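Local coordinates for protein putative 6-pyruvoyl tetrahydrobiopterin synthase (Caenorhabditis elegans, PDB 2G64) that probably converts 7,8-dihydroneopterin triphosphate into 6-pyruvoyl tetrahydropterin with loss of triphosphate, a zinc-dependent step in making the cofactor tetrahydrobiopterin, at residues F15-S27 and E33-G45. The protein carries 1 engineered substitution. Numbering follows the deposited sequence.
Sequences FSAAHRLHSEKLS and ETFGKCNNSNGHG. With NA (sodium ion), chain C; ZN (zinc ion), chain D.
His-19 and His-44 face each other as an antiparallel hydrogen-bonded pair where strands 6-19 and 44-57 meet, and both reach the zinc site of the 6-pyruvoyl tetrahydropterin synthase fold. His-19 NE2 and His-44 NE2 each lie 2.1 Å from the zinc ion; His-46 and a water complete the four ligands. Ser-99 OG, bonded to His-19 ND1, helps fix that ring's rotation. Imidazole suits His-44 doubly, since its ND1 also binds a sodium ion, alongside the carbonyl oxygens of Cys-38, the predicted proton acceptor, and Asn-40.

Arginine suits position 20 because its long chain carries several N-H donors from the strand end to Asn-39. Arg-20 CB and CG pass the sodium ion without binding it, and CG and CD skirt Asn-40 O. With CG anti to the backbone N (chi1 171°), Arg-20 NE donates to Asn-39 O at 2.8 Å, and NH2 to the same in-plane oxygen. His-22 CD2 lies over one guanidinium face near its rim, Ser-41 CA over the opposite face; NH1 sits above the His-22 ring.

Leucine's apolar CD1 touches Cys-38 CB and Phe-35 CD1, while Leu-21 CB makes a CH-pi contact over the Phe-35 ring. Asparagine supplies an amide N-H: Asn-39 ND2 donates to Leu-21 O at 2.8 Å, almost perfectly straight at 178°.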
loop_
_atom_site.group_PDB
_atom_site.type_symbol
_atom_site.label_atom_id
_atom_site.label_comp_id
_atom_site.label_asym_id
_atom_site.label_seq_id
_atom_site.Cartn_x
_atom_site.Cartn_y
_atom_site.Cartn_z
ATOM N N PHE A 15 14.896 -7.098 -1.346
ATOM C CA PHE A 15 15.622 -8.359 -1.553
ATOM C C PHE A 15 14.979 -9.486 -0.743
ATOM O O PHE A 15 14.384 -9.255 0.300
ATOM C CB PHE A 15 17.128 -8.218 -1.259
ATOM C CG PHE A 15 17.466 -7.846 0.188
ATOM C CD1 PHE A 15 17.810 -8.830 1.112
ATOM C CD2 PHE A 15 17.483 -6.504 0.599
ATOM C CE1 PHE A 15 18.129 -8.495 2.438
ATOM C CE2 PHE A 15 17.796 -6.146 1.917
ATOM C CZ PHE A 15 18.130 -7.147 2.845
ATOM N N SER A 16 15.078 -10.704 -1.249
ATOM C CA SER A 16 14.503 -11.837 -0.549
ATOM C C SER A 16 15.643 -12.649 0.061
ATOM O O SER A 16 16.651 -12.918 -0.593
ATOM C CB SER A 16 13.636 -12.661 -1.505
ATOM O OG SER A 16 12.509 -11.908 -1.934
ATOM N N ALA A 17 15.522 -12.980 1.344
ATOM C CA ALA A 17 16.612 -13.715 1.976
ATOM C C ALA A 17 16.092 -14.599 3.094
ATOM O O ALA A 17 15.049 -14.318 3.707
ATOM C CB ALA A 17 17.698 -12.755 2.512
ATOM N N ALA A 18 16.839 -15.665 3.361
ATOM C CA ALA A 18 16.600 -16.496 4.526
ATOM C C ALA A 18 17.520 -16.056 5.666
ATOM O O ALA A 18 18.624 -15.551 5.435
ATOM C CB ALA A 18 16.878 -17.988 4.170
ATOM N N HIS A 19 17.090 -16.296 6.890
ATOM C CA HIS A 19 17.998 -16.179 8.030
ATOM C C HIS A 19 17.500 -16.968 9.229
ATOM O O HIS A 19 16.382 -17.506 9.219
ATOM C CB HIS A 19 18.272 -14.686 8.361
ATOM C CG HIS A 19 17.200 -14.010 9.164
ATOM N ND1 HIS A 19 17.491 -13.064 10.129
ATOM C CD2 HIS A 19 15.845 -14.091 9.119
ATOM C CE1 HIS A 19 16.369 -12.615 10.668
ATOM N NE2 HIS A 19 15.353 -13.210 10.058
ATOM N N ARG A 20 18.363 -17.079 10.232
ATOM C CA ARG A 20 17.980 -17.610 11.536
ATOM C C ARG A 20 18.681 -16.740 12.579
ATOM O O ARG A 20 19.881 -16.447 12.448
ATOM C CB ARG A 20 18.445 -19.063 11.651
ATOM C CG ARG A 20 18.270 -19.617 13.067
ATOM C CD ARG A 20 19.033 -20.929 13.232
ATOM N NE ARG A 20 18.643 -21.559 14.488
ATOM C CZ ARG A 20 19.433 -22.333 15.227
ATOM N NH1 ARG A 20 20.696 -22.550 14.869
ATOM N NH2 ARG A 20 18.952 -22.876 16.341
ATOM N N LEU A 21 17.942 -16.295 13.593
ATOM C CA LEU A 21 18.545 -15.491 14.653
ATOM C C LEU A 21 19.156 -16.449 15.677
ATOM O O LEU A 21 18.441 -17.230 16.322
ATOM C CB LEU A 21 17.500 -14.575 15.296
ATOM C CG LEU A 21 16.953 -13.516 14.325
ATOM C CD1 LEU A 21 16.005 -12.607 15.097
ATOM C CD2 LEU A 21 18.143 -12.713 13.729
ATOM N N HIS A 22 20.487 -16.436 15.762
ATOM C CA HIS A 22 21.207 -17.350 16.655
ATOM C C HIS A 22 22.540 -16.673 16.966
ATOM O O HIS A 22 23.329 -16.408 16.052
ATOM C CB HIS A 22 21.430 -18.719 15.984
ATOM C CG HIS A 22 21.894 -19.789 16.930
ATOM N ND1 HIS A 22 23.226 -20.106 17.109
ATOM C CD2 HIS A 22 21.202 -20.602 17.764
ATOM C CE1 HIS A 22 23.333 -21.072 18.007
ATOM N NE2 HIS A 22 22.117 -21.398 18.413
ATOM N N SER A 23 22.782 -16.382 18.247
ATOM C CA SER A 23 24.051 -15.775 18.658
ATOM C C SER A 23 25.059 -16.838 19.095
ATOM O O SER A 23 24.748 -17.697 19.917
ATOM C CB SER A 23 23.856 -14.798 19.816
ATOM O OG SER A 23 25.134 -14.380 20.313
ATOM N N GLU A 24 26.280 -16.759 18.581
ATOM C CA GLU A 24 27.343 -17.631 19.090
ATOM C C GLU A 24 27.760 -17.330 20.547
ATOM O O GLU A 24 28.461 -18.127 21.164
ATOM C CB GLU A 24 28.550 -17.602 18.142
ATOM C CG GLU A 24 28.262 -18.268 16.809
ATOM C CD GLU A 24 27.770 -19.687 16.984
ATOM O OE1 GLU A 24 28.334 -20.403 17.837
ATOM O OE2 GLU A 24 26.818 -20.086 16.280
ATOM N N LYS A 25 27.322 -16.194 21.093
ATOM C CA LYS A 25 27.629 -15.829 22.487
ATOM C C LYS A 25 26.534 -16.273 23.486
ATOM O O LYS A 25 26.602 -15.954 24.684
ATOM C CB LYS A 25 27.875 -14.318 22.618
ATOM C CG LYS A 25 28.883 -13.751 21.617
ATOM C CD LYS A 25 30.234 -13.480 22.247
ATOM C CE LYS A 25 31.258 -13.011 21.208
ATOM N NZ LYS A 25 31.454 -11.527 21.223
ATOM N N LEU A 26 25.525 -16.984 22.980
ATOM C CA LEU A 26 24.444 -17.512 23.803
ATOM C C LEU A 26 24.406 -19.040 23.725
ATOM O O LEU A 26 24.757 -19.638 22.702
ATOM C CB LEU A 26 23.079 -16.931 23.366
ATOM C CG LEU A 26 22.840 -15.430 23.589
ATOM C CD1 LEU A 26 21.491 -14.960 23.010
ATOM C CD2 LEU A 26 22.932 -15.115 25.084
ATOM N N SER A 27 23.945 -19.671 24.805
ATOM C CA SER A 27 23.693 -21.109 24.790
ATOM C C SER A 27 22.488 -21.441 23.926
ATOM O O SER A 27 21.723 -20.547 23.540
ATOM C CB SER A 27 23.452 -21.623 26.218
ATOM O OG SER A 27 22.184 -21.211 26.717
ATOM N N GLU A 33 15.305 -18.754 24.088
ATOM C CA GLU A 33 14.599 -17.799 24.928
ATOM C C GLU A 33 14.642 -16.369 24.380
ATOM O O GLU A 33 13.637 -15.659 24.404
ATOM C CB GLU A 33 15.144 -17.874 26.345
ATOM C CG GLU A 33 14.705 -19.138 27.043
ATOM C CD GLU A 33 15.732 -19.695 27.999
ATOM O OE1 GLU A 33 16.815 -19.098 28.180
ATOM O OE2 GLU A 33 15.446 -20.753 28.571
ATOM N N THR A 34 15.797 -15.959 23.868
ATOM C CA THR A 34 15.980 -14.597 23.344
ATOM C C THR A 34 15.233 -14.423 22.035
ATOM O O THR A 34 14.572 -13.405 21.818
ATOM C CB THR A 34 17.479 -14.293 23.169
ATOM O OG1 THR A 34 18.123 -14.402 24.451
ATOM C CG2 THR A 34 17.726 -12.882 22.589
ATOM N N PHE A 35 15.299 -15.437 21.176
ATOM C CA PHE A 35 14.898 -15.264 19.784
ATOM C C PHE A 35 13.572 -15.948 19.447
ATOM O O PHE A 35 12.949 -15.639 18.430
ATOM C CB PHE A 35 16.031 -15.711 18.857
ATOM C CG PHE A 35 17.242 -14.808 18.922
ATOM C CD1 PHE A 35 17.117 -13.420 18.691
ATOM C CD2 PHE A 35 18.493 -15.321 19.233
ATOM C CE1 PHE A 35 18.222 -12.579 18.761
ATOM C CE2 PHE A 35 19.603 -14.481 19.301
ATOM C CZ PHE A 35 19.459 -13.105 19.055
ATOM N N GLY A 36 13.125 -16.847 20.326
ATOM C CA GLY A 36 11.851 -17.555 20.136
ATOM C C GLY A 36 11.763 -18.286 18.802
ATOM O O GLY A 36 12.716 -18.951 18.384
ATOM N N LYS A 37 10.624 -18.143 18.121
ATOM C CA LYS A 37 10.438 -18.790 16.815
ATOM C C LYS A 37 11.484 -18.333 15.780
ATOM O O LYS A 37 11.779 -19.048 14.821
ATOM C CB LYS A 37 9.033 -18.525 16.276
ATOM C CG LYS A 37 7.957 -19.395 16.920
ATOM C CD LYS A 37 6.605 -19.184 16.226
ATOM C CE LYS A 37 5.512 -20.055 16.839
ATOM N NZ LYS A 37 5.439 -21.390 16.185
ATOM N N CYS A 38 12.056 -17.150 15.983
ATOM C CA CYS A 38 13.117 -16.691 15.082
ATOM C C CYS A 38 14.390 -17.549 15.141
ATOM O O CYS A 38 15.206 -17.523 14.218
ATOM C CB CYS A 38 13.442 -15.225 15.315
ATOM S SG CYS A 38 12.078 -14.114 14.872
ATOM N N ASN A 39 14.515 -18.358 16.189
ATOM C CA ASN A 39 15.636 -19.279 16.301
ATOM C C ASN A 39 15.371 -20.651 15.630
ATOM O O ASN A 39 16.188 -21.571 15.742
ATOM C CB ASN A 39 15.992 -19.433 17.798
ATOM C CG ASN A 39 17.237 -20.256 18.032
ATOM O OD1 ASN A 39 17.158 -21.361 18.586
ATOM N ND2 ASN A 39 18.395 -19.725 17.635
ATOM N N ASN A 40 14.244 -20.793 14.922
ATOM C CA ASN A 40 13.906 -22.082 14.272
ATOM C C ASN A 40 15.141 -22.587 13.562
ATOM O O ASN A 40 15.740 -21.856 12.762
ATOM C CB ASN A 40 12.787 -21.917 13.205
ATOM C CG ASN A 40 12.504 -23.223 12.417
ATOM O OD1 ASN A 40 12.097 -24.213 13.010
ATOM N ND2 ASN A 40 12.702 -23.212 11.078
ATOM N N SER A 41 15.515 -23.837 13.823
ATOM C CA SER A 41 16.819 -24.318 13.384
ATOM C C SER A 41 17.026 -24.291 11.881
ATOM O O SER A 41 18.146 -24.058 11.419
ATOM C CB SER A 41 17.147 -25.696 13.980
ATOM O OG SER A 41 16.517 -26.730 13.257
ATOM N N ASN A 42 15.966 -24.523 11.101
ATOM C CA ASN A 42 16.126 -24.453 9.654
ATOM C C ASN A 42 15.840 -23.064 9.066
ATOM O O ASN A 42 15.827 -22.891 7.842
ATOM C CB ASN A 42 15.313 -25.534 8.937
ATOM C CG ASN A 42 15.846 -26.926 9.205
ATOM O OD1 ASN A 42 17.047 -27.144 9.152
ATOM N ND2 ASN A 42 14.961 -27.860 9.497
ATOM N N GLY A 43 15.614 -22.095 9.941
ATOM C CA GLY A 43 15.503 -20.719 9.494
ATOM C C GLY A 43 14.096 -20.349 9.027
ATOM O O GLY A 43 13.120 -21.128 9.151
ATOM N N HIS A 44 13.998 -19.127 8.525
ATOM C CA HIS A 44 12.763 -18.587 7.976
ATOM C C HIS A 44 13.275 -17.463 7.080
ATOM O O HIS A 44 14.476 -17.435 6.752
ATOM C CB HIS A 44 11.818 -18.072 9.088
ATOM C CG HIS A 44 12.384 -16.945 9.912
ATOM N ND1 HIS A 44 13.352 -17.139 10.878
ATOM C CD2 HIS A 44 12.134 -15.610 9.896
ATOM C CE1 HIS A 44 13.673 -15.974 11.420
ATOM N NE2 HIS A 44 12.949 -15.032 10.842
ATOM N N GLY A 45 12.395 -16.565 6.654
ATOM C CA GLY A 45 12.813 -15.595 5.647
ATOM C C GLY A 45 11.910 -14.392 5.521
ATOM O O GLY A 45 10.857 -14.330 6.150
HETATM NA NA NA C . 14.842 -19.244 12.130
HETATM ZN ZN ZN D . 13.331 -12.937 10.662
HETATM O O HOH W 1 13.303 -12.108 12.290
#